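Local coordinates for protein Rho guanyl nucleotide exchange factor (Rom2), putative (Aspergillus fumigatus Af293, PDB 5O51) that probably acts as a guanine-nucleotide exchange factor for Rho-type GTPases, the chain here being its CNH domain, a seven-bladed beta-propeller, at residues F287-H292 with S296-I301; W262-E267 with P278-F283. All blocks are in the same frame, centred on the assembly; numbering follows the deposited sequence.

Contact 1. Residues F287-H292 with S296-I301; sequences FIEIRH and SELIHI
Arg-291 lays its side chain across the start of the returning strand, its CD 3.7 Å from Leu-298 CA, and carries its guanidinium on to the backbone of Ser-296. Arg-291 NH1 donates to Ser-296 O over 3.1 Å, and the bond is nearly straight, 166° at the hydrogen, with the oxygen close to the guanidinium plane. On another edge of the same group a salt bridge is made side-on, NE and NH2 of Arg-291 both gripping Glu-289 OE2, the NE bond measuring 2.7 Å. Arg-291 can span both partners because its chain bends at chi2 (-88°), which turns the guanidinium back along its own strand toward Glu-289. Bonds to both acceptors, lying within a few degrees of its plane, fix the rotation of the guanidinium. Leu-298 CD1 rests on the aliphatic stem of Glu-289, 3.9 Å from its CG, the two side chains crossing at about a right angle.

The backbone evidence is that of an antiparallel hairpin with a classic beta bulge. Ile-290 N donates to His-300 O, whereas Ile-290 O accepts from Ile-299 N at 2.8 Å and also from His-300 N at 3.2 Å, so one residue faces two and the register slips by one before Arg-291 meets Leu-298. Nearer the turn, His-292 N bonds to Glu-297 O and Ser-296 N returns to His-292 O. At the other end, Phe-287 CB touches Ile-301 CG2 at 4.1 Å.

The axes of 287-292 and 298-301 lie at 162°, close to antiparallel. Strand 298-303 is outermost in its four-stranded propeller blade; strand 287-292 is inside it, bonded on its other flank to strand 279-284, while Glu-289 and Arg-291 also touch Trp-266 of the loop after strand 264-265.

Contact 2. Residues W262-E267 with P278-F283; sequences WKISWE and PYILAF
Trp-266 receives the methyl of Ala-282 on one face of its indole and offers the rim of the same ring to Ile-280. The Ala-282 CB bump sits over the six-membered ring, 3.6 Å from its centroid and 18° off the normal, which meets the geometry of a CH-pi contact. Within that ring the methyl is displaced toward the CE3 and CZ3 side, with Ala-282 CB to Trp-266 CE3 at 3.5 Å. On the reverse face lies Ile-264 CG2, from the indole's own segment, so the flat ring is held between two methyl groups. Having CG anti to the carbonyl carbon (chi1 -62°) directs the indole of Trp-266 across the gap to the other segment.

Ile-280 fills the step beside the ring: its CG1 approaches Trp-266 CH2 at 4.0 Å, near the ring plane and therefore at the edge. Its other branch, CG2, reaches Ile-264 CD1 at 4.3 Å, a looser touch. Ile-280 thus presents one branch to each of two protrusions. The small Ala-282, on the same face, lets the indole come down onto the strand, while Ile-280 rises beside its edge.

The backbones stay well apart, with Ile-264 CA and Ile-280 CA 10.4 Å from each other, and the four meeting residues are all buried. The contact is therefore made by apolar side chains. The polar edge of the indole is held from its own sheet: Trp-266 NE1 bonds to Ser-248 OG, on the neighbouring strand 247-251.

Strand 264-265 is outermost in one four-stranded antiparallel sheet and strand 279-284 is an inner strand of the next. Such face-to-face packing of successive sheets through interleaved hydrophobic side chains is characteristic of a beta-propeller's blade interfaces, here within the CNH domain.

Contact 1 and contact 2 have centres about 6 Å apart on the same side of the chain's centre, within the CNH domain. Along the chain they come in series, contact 2 closing before contact 1 opens. Strands 279-284 and 287-292 are neighbours in one antiparallel sheet, so 278-283 and 287-292 tie the two contacts together, with a probable hydrogen bond from Ile-280 N to Arg-291 O of 2.8 Å. A second link, from Glu-267 N to Glu-289 OE1, measures 2.9 Å. Because 287-292 and 298-303 are the third and the outermost strands of their blade, contact 1 builds its outer hairpin, whereas contact 2 packs that blade against the preceding one.

Contact 1. Residues F287-H292 with S296-I301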
ATOM      1  N   PHE A 287      11.401   6.132  11.934  1.00 30.93           N
ATOM      2  CA  PHE A 287      10.523   5.880  13.105  1.00 31.11           C
ATOM      3  C   PHE A 287       9.070   5.721  12.784  1.00 27.88           C
ATOM      4  O   PHE A 287       8.546   6.250  11.818  1.00 30.00           O
ATOM      5  CB  PHE A 287      10.671   7.009  14.205  1.00 35.34           C
ATOM      6  CG  PHE A 287      10.418   8.417  13.715  1.00 32.27           C
ATOM      7  CD1 PHE A 287      11.465   9.213  13.298  1.00 37.04           C
ATOM      8  CD2 PHE A 287       9.169   8.992  13.830  1.00 35.08           C
ATOM      9  CE1 PHE A 287      11.257  10.527  12.909  1.00 37.77           C
ATOM     10  CE2 PHE A 287       8.957  10.293  13.425  1.00 33.15           C
ATOM     11  CZ  PHE A 287       9.979  11.035  12.913  1.00 33.25           C
ATOM     12  N   ILE A 288       8.383   5.015  13.657  1.00 27.26           N
ATOM     13  CA  ILE A 288       6.928   4.930  13.619  1.00 29.09           C
ATOM     14  C   ILE A 288       6.365   5.865  14.695  1.00 31.36           C
ATOM     15  O   ILE A 288       6.733   5.736  15.855  1.00 31.86           O
ATOM     16  CB  ILE A 288       6.405   3.528  13.963  1.00 30.25           C
ATOM     17  CG1 ILE A 288       7.080   2.468  13.081  1.00 31.52           C
ATOM     18  CG2 ILE A 288       4.910   3.474  13.744  1.00 32.51           C
ATOM     19  CD1 ILE A 288       6.765   1.056  13.477  1.00 34.81           C
ATOM     20  N   GLU A 289       5.456   6.754  14.296  1.00 31.50           N
ATOM     21  CA  GLU A 289       4.764   7.675  15.222  1.00 32.81           C
ATOM     22  C   GLU A 289       3.351   7.227  15.432  1.00 29.78           C
ATOM     23  O   GLU A 289       2.580   7.175  14.493  1.00 31.00           O
ATOM     24  CB  GLU A 289       4.791   9.129  14.700  1.00 30.47           C
ATOM     25  CG  GLU A 289       4.360  10.223  15.713  1.00 32.90           C
ATOM     26  CD  GLU A 289       4.523  11.669  15.202  1.00 34.80           C
ATOM     27  OE1 GLU A 289       5.267  11.945  14.209  1.00 32.74           O
ATOM     28  OE2 GLU A 289       3.843  12.528  15.777  1.00 36.13           O
ATOM     29  N   ILE A 290       3.004   7.014  16.686  1.00 30.32           N
ATOM     30  CA  ILE A 290       1.642   6.552  17.068  1.00 36.21           C
ATOM     31  C   ILE A 290       0.827   7.640  17.852  1.00 35.25           C
ATOM     32  O   ILE A 290       1.262   8.072  18.922  1.00 35.53           O
ATOM     33  CB  ILE A 290       1.724   5.249  17.844  1.00 37.93           C
ATOM     34  CG1 ILE A 290       2.537   4.214  17.017  1.00 40.21           C
ATOM     35  CG2 ILE A 290       0.329   4.762  18.230  1.00 37.57           C
ATOM     36  CD1 ILE A 290       2.944   3.026  17.891  1.00 41.09           C
ATOM     37  N   ARG A 291      -0.290   8.104  17.235  1.00 35.58           N
ATOM     38  CA  ARG A 291      -1.214   9.079  17.845  1.00 37.12           C
ATOM     39  C   ARG A 291      -2.620   8.473  18.106  1.00 38.58           C
ATOM     40  O   ARG A 291      -3.099   7.592  17.358  1.00 36.64           O
ATOM     41  CB  ARG A 291      -1.436  10.318  16.970  1.00 34.80           C
ATOM     42  CG  ARG A 291      -0.175  11.049  16.460  1.00 39.40           C
ATOM     43  CD  ARG A 291       0.319  12.075  17.416  1.00 39.81           C
ATOM     44  NE  ARG A 291       1.345  12.895  16.821  1.00 45.09           N
ATOM     45  CZ  ARG A 291       1.286  14.217  16.610  1.00 41.90           C
ATOM     46  NH1 ARG A 291       0.211  14.946  16.971  1.00 38.44           N
ATOM     47  NH2 ARG A 291       2.343  14.822  16.018  1.00 40.08           N
ATOM     48  N   HIS A 292      -3.280   9.052  19.123  1.00 37.50           N
ATOM     49  CA  HIS A 292      -4.711   8.815  19.457  1.00 36.15           C
ATOM     50  C   HIS A 292      -5.672   9.526  18.506  1.00 39.34           C
ATOM     51  O   HIS A 292      -5.658  10.728  18.386  1.00 37.21           O
ATOM     52  CB  HIS A 292      -4.985   9.256  20.886  1.00 37.34           C
ATOM     53  CG  HIS A 292      -6.131   8.548  21.515  1.00 40.35           C
ATOM     54  ND1 HIS A 292      -7.422   8.889  21.240  1.00 38.09           N
ATOM     55  CD2 HIS A 292      -6.186   7.563  22.449  1.00 40.10           C
ATOM     56  CE1 HIS A 292      -8.241   8.108  21.926  1.00 44.11           C
ATOM     57  NE2 HIS A 292      -7.512   7.300  22.669  1.00 42.94           N
ATOM     58  N   SER A 296      -5.750  13.293  19.437  1.00 39.53           N
ATOM     59  CA  SER A 296      -4.654  13.680  18.517  1.00 34.35           C
ATOM     60  C   SER A 296      -3.336  13.758  19.205  1.00 35.61           C
ATOM     61  O   SER A 296      -2.323  14.018  18.547  1.00 37.94           O
ATOM     62  CB  SER A 296      -4.893  14.945  17.708  1.00 35.00           C
ATOM     63  OG  SER A 296      -4.601  16.126  18.487  1.00 37.65           O
ATOM     64  N   GLU A 297      -3.313  13.378  20.464  1.00 34.36           N
ATOM     65  CA  GLU A 297      -2.086  13.363  21.248  1.00 42.23           C
ATOM     66  C   GLU A 297      -1.136  12.203  20.862  1.00 41.69           C
ATOM     67  O   GLU A 297      -1.583  11.108  20.448  1.00 40.07           O
ATOM     68  CB  GLU A 297      -2.429  13.246  22.754  1.00 43.00           C
ATOM     69  CG  GLU A 297      -2.804  11.812  23.175  1.00 58.97           C
ATOM     70  CD  GLU A 297      -3.641  11.635  24.465  1.00 63.53           C
ATOM     71  OE1 GLU A 297      -3.092  11.819  25.577  1.00 65.88           O
ATOM     72  OE2 GLU A 297      -4.813  11.206  24.358  1.00 54.35           O
ATOM     73  N   LEU A 298       0.141  12.442  21.114  1.00 37.31           N
ATOM     74  CA  LEU A 298       1.234  11.521  20.912  1.00 38.60           C
ATOM     75  C   LEU A 298       1.176  10.402  21.943  1.00 44.04           C
ATOM     76  O   LEU A 298       1.168  10.670  23.123  1.00 39.81           O
ATOM     77  CB  LEU A 298       2.586  12.249  21.049  1.00 35.67           C
ATOM     78  CG  LEU A 298       3.821  11.358  20.946  1.00 38.25           C
ATOM     79  CD1 LEU A 298       3.832  10.645  19.572  1.00 40.20           C
ATOM     80  CD2 LEU A 298       5.070  12.152  21.136  1.00 38.67           C
ATOM     81  N   ILE A 299       1.163   9.148  21.485  1.00 39.17           N
ATOM     82  CA  ILE A 299       1.194   7.982  22.382  1.00 38.47           C
ATOM     83  C   ILE A 299       2.571   7.361  22.457  1.00 41.05           C
ATOM     84  O   ILE A 299       3.011   7.057  23.553  1.00 43.32           O
ATOM     85  CB  ILE A 299       0.207   6.909  21.897  1.00 42.34           C
ATOM     86  CG1 ILE A 299      -1.224   7.449  21.917  1.00 41.39           C
ATOM     87  CG2 ILE A 299       0.297   5.587  22.703  1.00 47.32           C
ATOM     88  CD1 ILE A 299      -1.809   7.556  23.327  1.00 45.05           C
ATOM     89  N   HIS A 300       3.222   7.091  21.310  1.00 40.54           N
ATOM     90  CA  HIS A 300       4.494   6.356  21.304  1.00 39.94           C
ATOM     91  C   HIS A 300       5.258   6.672  20.013  1.00 35.96           C
ATOM     92  O   HIS A 300       4.681   6.948  18.948  1.00 32.87           O
ATOM     93  CB  HIS A 300       4.238   4.832  21.601  1.00 44.78           C
ATOM     94  CG  HIS A 300       5.475   4.057  21.921  1.00 58.85           C
ATOM     95  ND1 HIS A 300       6.437   4.514  22.806  1.00 63.44           N
ATOM     96  CD2 HIS A 300       5.948   2.877  21.433  1.00 60.94           C
ATOM     97  CE1 HIS A 300       7.436   3.641  22.869  1.00 57.95           C
ATOM     98  NE2 HIS A 300       7.171   2.647  22.040  1.00 62.75           N
ATOM     99  N   ILE A 301       6.571   6.768  20.140  1.00 34.50           N
ATOM    100  CA  ILE A 301       7.475   6.744  19.005  1.00 37.83           C
ATOM    101  C   ILE A 301       8.334   5.450  19.081  1.00 41.64           C
ATOM    102  O   ILE A 301       8.990   5.176  20.104  1.00 36.66           O
ATOM    103  CB  ILE A 301       8.364   7.995  19.002  1.00 35.14           C
ATOM    104  CG1 ILE A 301       7.499   9.216  18.725  1.00 37.81           C
ATOM    105  CG2 ILE A 301       9.474   7.934  17.966  1.00 39.49           C
ATOM    106  CD1 ILE A 301       8.228  10.500  18.891  1.00 42.32           C
TER

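Contact 2. Residues W262-E267 with P278-F283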
ATOM      1  N   TRP A 262      -9.148  19.981  15.108  1.00 48.23           N
ATOM      2  CA  TRP A 262      -8.375  18.715  15.192  1.00 45.94           C
ATOM      3  C   TRP A 262      -7.436  18.698  14.048  1.00 39.76           C
ATOM      4  O   TRP A 262      -7.855  18.809  12.892  1.00 38.51           O
ATOM      5  CB  TRP A 262      -9.312  17.487  15.110  1.00 45.07           C
ATOM      6  CG  TRP A 262      -8.720  16.133  15.487  1.00 40.54           C
ATOM      7  CD1 TRP A 262      -8.868  15.487  16.671  1.00 38.81           C
ATOM      8  CD2 TRP A 262      -7.936  15.250  14.648  1.00 36.99           C
ATOM      9  NE1 TRP A 262      -8.266  14.270  16.614  1.00 42.21           N
ATOM     10  CE2 TRP A 262      -7.671  14.116  15.385  1.00 38.46           C
ATOM     11  CE3 TRP A 262      -7.448  15.330  13.344  1.00 41.65           C
ATOM     12  CZ2 TRP A 262      -6.888  13.070  14.895  1.00 39.82           C
ATOM     13  CZ3 TRP A 262      -6.687  14.263  12.841  1.00 38.90           C
ATOM     14  CH2 TRP A 262      -6.413  13.165  13.619  1.00 38.59           C
ATOM     15  N   LYS A 263      -6.151  18.563  14.366  1.00 39.29           N
ATOM     16  CA  LYS A 263      -5.105  18.522  13.351  1.00 38.87           C
ATOM     17  C   LYS A 263      -3.819  17.854  13.937  1.00 41.27           C
ATOM     18  O   LYS A 263      -3.386  18.196  15.072  1.00 43.46           O
ATOM     19  CB  LYS A 263      -4.744  19.956  12.929  1.00 44.84           C
ATOM     20  CG  LYS A 263      -3.716  20.074  11.811  1.00 38.89           C
ATOM     21  CD  LYS A 263      -3.174  21.477  11.613  1.00 40.82           C
ATOM     22  CE  LYS A 263      -2.071  21.459  10.555  1.00 41.99           C
ATOM     23  NZ  LYS A 263      -1.268  22.689  10.526  1.00 45.28           N
ATOM     24  N   ILE A 264      -3.184  16.981  13.133  1.00 39.52           N
ATOM     25  CA  ILE A 264      -1.859  16.392  13.464  1.00 32.86           C
ATOM     26  C   ILE A 264      -0.890  16.898  12.436  1.00 31.82           C
ATOM     27  O   ILE A 264      -1.176  16.880  11.239  1.00 35.24           O
ATOM     28  CB  ILE A 264      -1.876  14.827  13.405  1.00 34.79           C
ATOM     29  CG1 ILE A 264      -2.762  14.252  14.508  1.00 37.82           C
ATOM     30  CG2 ILE A 264      -0.482  14.218  13.444  1.00 34.17           C
ATOM     31  CD1 ILE A 264      -3.211  12.852  14.255  1.00 38.63           C
ATOM     32  N   SER A 265       0.260  17.340  12.905  1.00 34.95           N
ATOM     33  CA  SER A 265       1.410  17.593  12.051  1.00 34.73           C
ATOM     34  C   SER A 265       2.438  16.526  12.401  1.00 33.03           C
ATOM     35  O   SER A 265       2.868  16.459  13.563  1.00 30.47           O
ATOM     36  CB  SER A 265       1.998  19.016  12.317  1.00 34.51           C
ATOM     37  OG  SER A 265       1.303  19.989  11.499  1.00 37.82           O
ATOM     38  N   TRP A 266       2.890  15.753  11.418  1.00 35.34           N
ATOM     39  CA  TRP A 266       3.818  14.603  11.714  1.00 30.96           C
ATOM     40  C   TRP A 266       5.234  15.105  11.983  1.00 34.95           C
ATOM     41  O   TRP A 266       5.712  16.076  11.346  1.00 35.19           O
ATOM     42  CB  TRP A 266       3.733  13.566  10.553  1.00 29.78           C
ATOM     43  CG  TRP A 266       2.331  12.987  10.409  1.00 30.26           C
ATOM     44  CD1 TRP A 266       1.442  13.286   9.464  1.00 33.80           C
ATOM     45  CD2 TRP A 266       1.672  12.096  11.314  1.00 27.95           C
ATOM     46  NE1 TRP A 266       0.241  12.630   9.690  1.00 30.26           N
ATOM     47  CE2 TRP A 266       0.365  11.894  10.831  1.00 29.06           C
ATOM     48  CE3 TRP A 266       2.074  11.432  12.508  1.00 31.53           C
ATOM     49  CZ2 TRP A 266      -0.567  11.048  11.465  1.00 30.47           C
ATOM     50  CZ3 TRP A 266       1.160  10.559  13.144  1.00 32.49           C
ATOM     51  CH2 TRP A 266      -0.165  10.379  12.619  1.00 29.46           C
ATOM     52  N   GLU A 267       5.903  14.481  12.947  1.00 31.76           N
ATOM     53  CA  GLU A 267       7.325  14.780  13.215  1.00 34.14           C
ATOM     54  C   GLU A 267       8.245  14.490  12.109  1.00 35.84           C
ATOM     55  O   GLU A 267       9.149  15.262  11.909  1.00 37.05           O
ATOM     56  CB  GLU A 267       7.825  14.159  14.527  1.00 34.89           C
ATOM     57  CG  GLU A 267       6.965  14.643  15.728  1.00 37.24           C
ATOM     58  CD  GLU A 267       7.569  14.281  17.067  1.00 41.57           C
ATOM     59  OE1 GLU A 267       8.749  13.842  17.131  1.00 41.11           O
ATOM     60  OE2 GLU A 267       6.878  14.482  18.056  1.00 41.37           O
ATOM     61  N   PRO A 278      -8.062   2.714  18.837  1.00 45.18           N
ATOM     62  CA  PRO A 278      -8.098   4.167  18.689  1.00 43.62           C
ATOM     63  C   PRO A 278      -6.752   4.784  18.186  1.00 47.79           C
ATOM     64  O   PRO A 278      -6.504   5.970  18.450  1.00 39.21           O
ATOM     65  CB  PRO A 278      -8.389   4.610  20.142  1.00 39.36           C
ATOM     66  CG  PRO A 278      -7.607   3.642  20.931  1.00 36.69           C
ATOM     67  CD  PRO A 278      -7.588   2.343  20.188  1.00 40.43           C
ATOM     68  N   TYR A 279      -5.919   4.031  17.452  1.00 38.91           N
ATOM     69  CA  TYR A 279      -4.594   4.577  17.067  1.00 41.96           C
ATOM     70  C   TYR A 279      -4.450   4.844  15.576  1.00 42.25           C
ATOM     71  O   TYR A 279      -5.076   4.197  14.751  1.00 41.36           O
ATOM     72  CB  TYR A 279      -3.490   3.696  17.556  1.00 42.50           C
ATOM     73  CG  TYR A 279      -3.543   3.360  19.041  1.00 50.40           C
ATOM     74  CD1 TYR A 279      -3.328   4.338  20.014  1.00 47.71           C
ATOM     75  CD2 TYR A 279      -3.797   2.061  19.471  1.00 57.10           C
ATOM     76  CE1 TYR A 279      -3.356   4.032  21.347  1.00 57.02           C
ATOM     77  CE2 TYR A 279      -3.834   1.734  20.805  1.00 55.56           C
ATOM     78  CZ  TYR A 279      -3.605   2.719  21.749  1.00 63.40           C
ATOM     79  OH  TYR A 279      -3.642   2.420  23.100  1.00 59.33           O
ATOM     80  N   ILE A 280      -3.638   5.854  15.238  1.00 39.79           N
ATOM     81  CA  ILE A 280      -3.266   6.125  13.854  1.00 36.15           C
ATOM     82  C   ILE A 280      -1.759   6.053  13.882  1.00 37.27           C
ATOM     83  O   ILE A 280      -1.107   6.693  14.770  1.00 40.28           O
ATOM     84  CB  ILE A 280      -3.890   7.427  13.308  1.00 41.42           C
ATOM     85  CG1 ILE A 280      -3.241   7.875  11.989  1.00 44.97           C
ATOM     86  CG2 ILE A 280      -3.823   8.580  14.285  1.00 45.10           C
ATOM     87  CD1 ILE A 280      -3.686   6.994  10.842  1.00 56.32           C
ATOM     88  N   LEU A 281      -1.195   5.213  12.980  1.00 31.60           N
ATOM     89  CA  LEU A 281       0.247   4.964  12.945  1.00 31.64           C
ATOM     90  C   LEU A 281       0.833   5.535  11.648  1.00 33.89           C
ATOM     91  O   LEU A 281       0.341   5.234  10.572  1.00 32.03           O
ATOM     92  CB  LEU A 281       0.528   3.484  12.989  1.00 35.73           C
ATOM     93  CG  LEU A 281       0.195   2.732  14.312  1.00 38.72           C
ATOM     94  CD1 LEU A 281      -1.244   2.270  14.311  1.00 39.04           C
ATOM     95  CD2 LEU A 281       1.064   1.521  14.536  1.00 36.74           C
ATOM     96  N   ALA A 282       1.850   6.380  11.760  1.00 32.41           N
ATOM     97  CA  ALA A 282       2.570   6.942  10.589  1.00 28.41           C
ATOM     98  C   ALA A 282       3.937   6.306  10.465  1.00 31.86           C
ATOM     99  O   ALA A 282       4.733   6.432  11.387  1.00 30.33           O
ATOM    100  CB  ALA A 282       2.712   8.445  10.776  1.00 31.50           C
ATOM    101  N   PHE A 283       4.253   5.618   9.338  1.00 30.02           N
ATOM    102  CA  PHE A 283       5.594   4.992   9.187  1.00 29.76           C
ATOM    103  C   PHE A 283       6.491   5.911   8.363  1.00 29.11           C
ATOM    104  O   PHE A 283       6.095   6.279   7.254  1.00 33.05           O
ATOM    105  CB  PHE A 283       5.419   3.629   8.429  1.00 29.61           C
ATOM    106  CG  PHE A 283       4.674   2.601   9.229  1.00 31.54           C
ATOM    107  CD1 PHE A 283       3.307   2.684   9.417  1.00 33.76           C
ATOM    108  CD2 PHE A 283       5.330   1.584   9.827  1.00 33.43           C
ATOM    109  CE1 PHE A 283       2.648   1.753  10.232  1.00 36.42           C
ATOM    110  CE2 PHE A 283       4.678   0.625  10.597  1.00 34.61           C
ATOM    111  CZ  PHE A 283       3.345   0.721  10.805  1.00 35.07           C
TER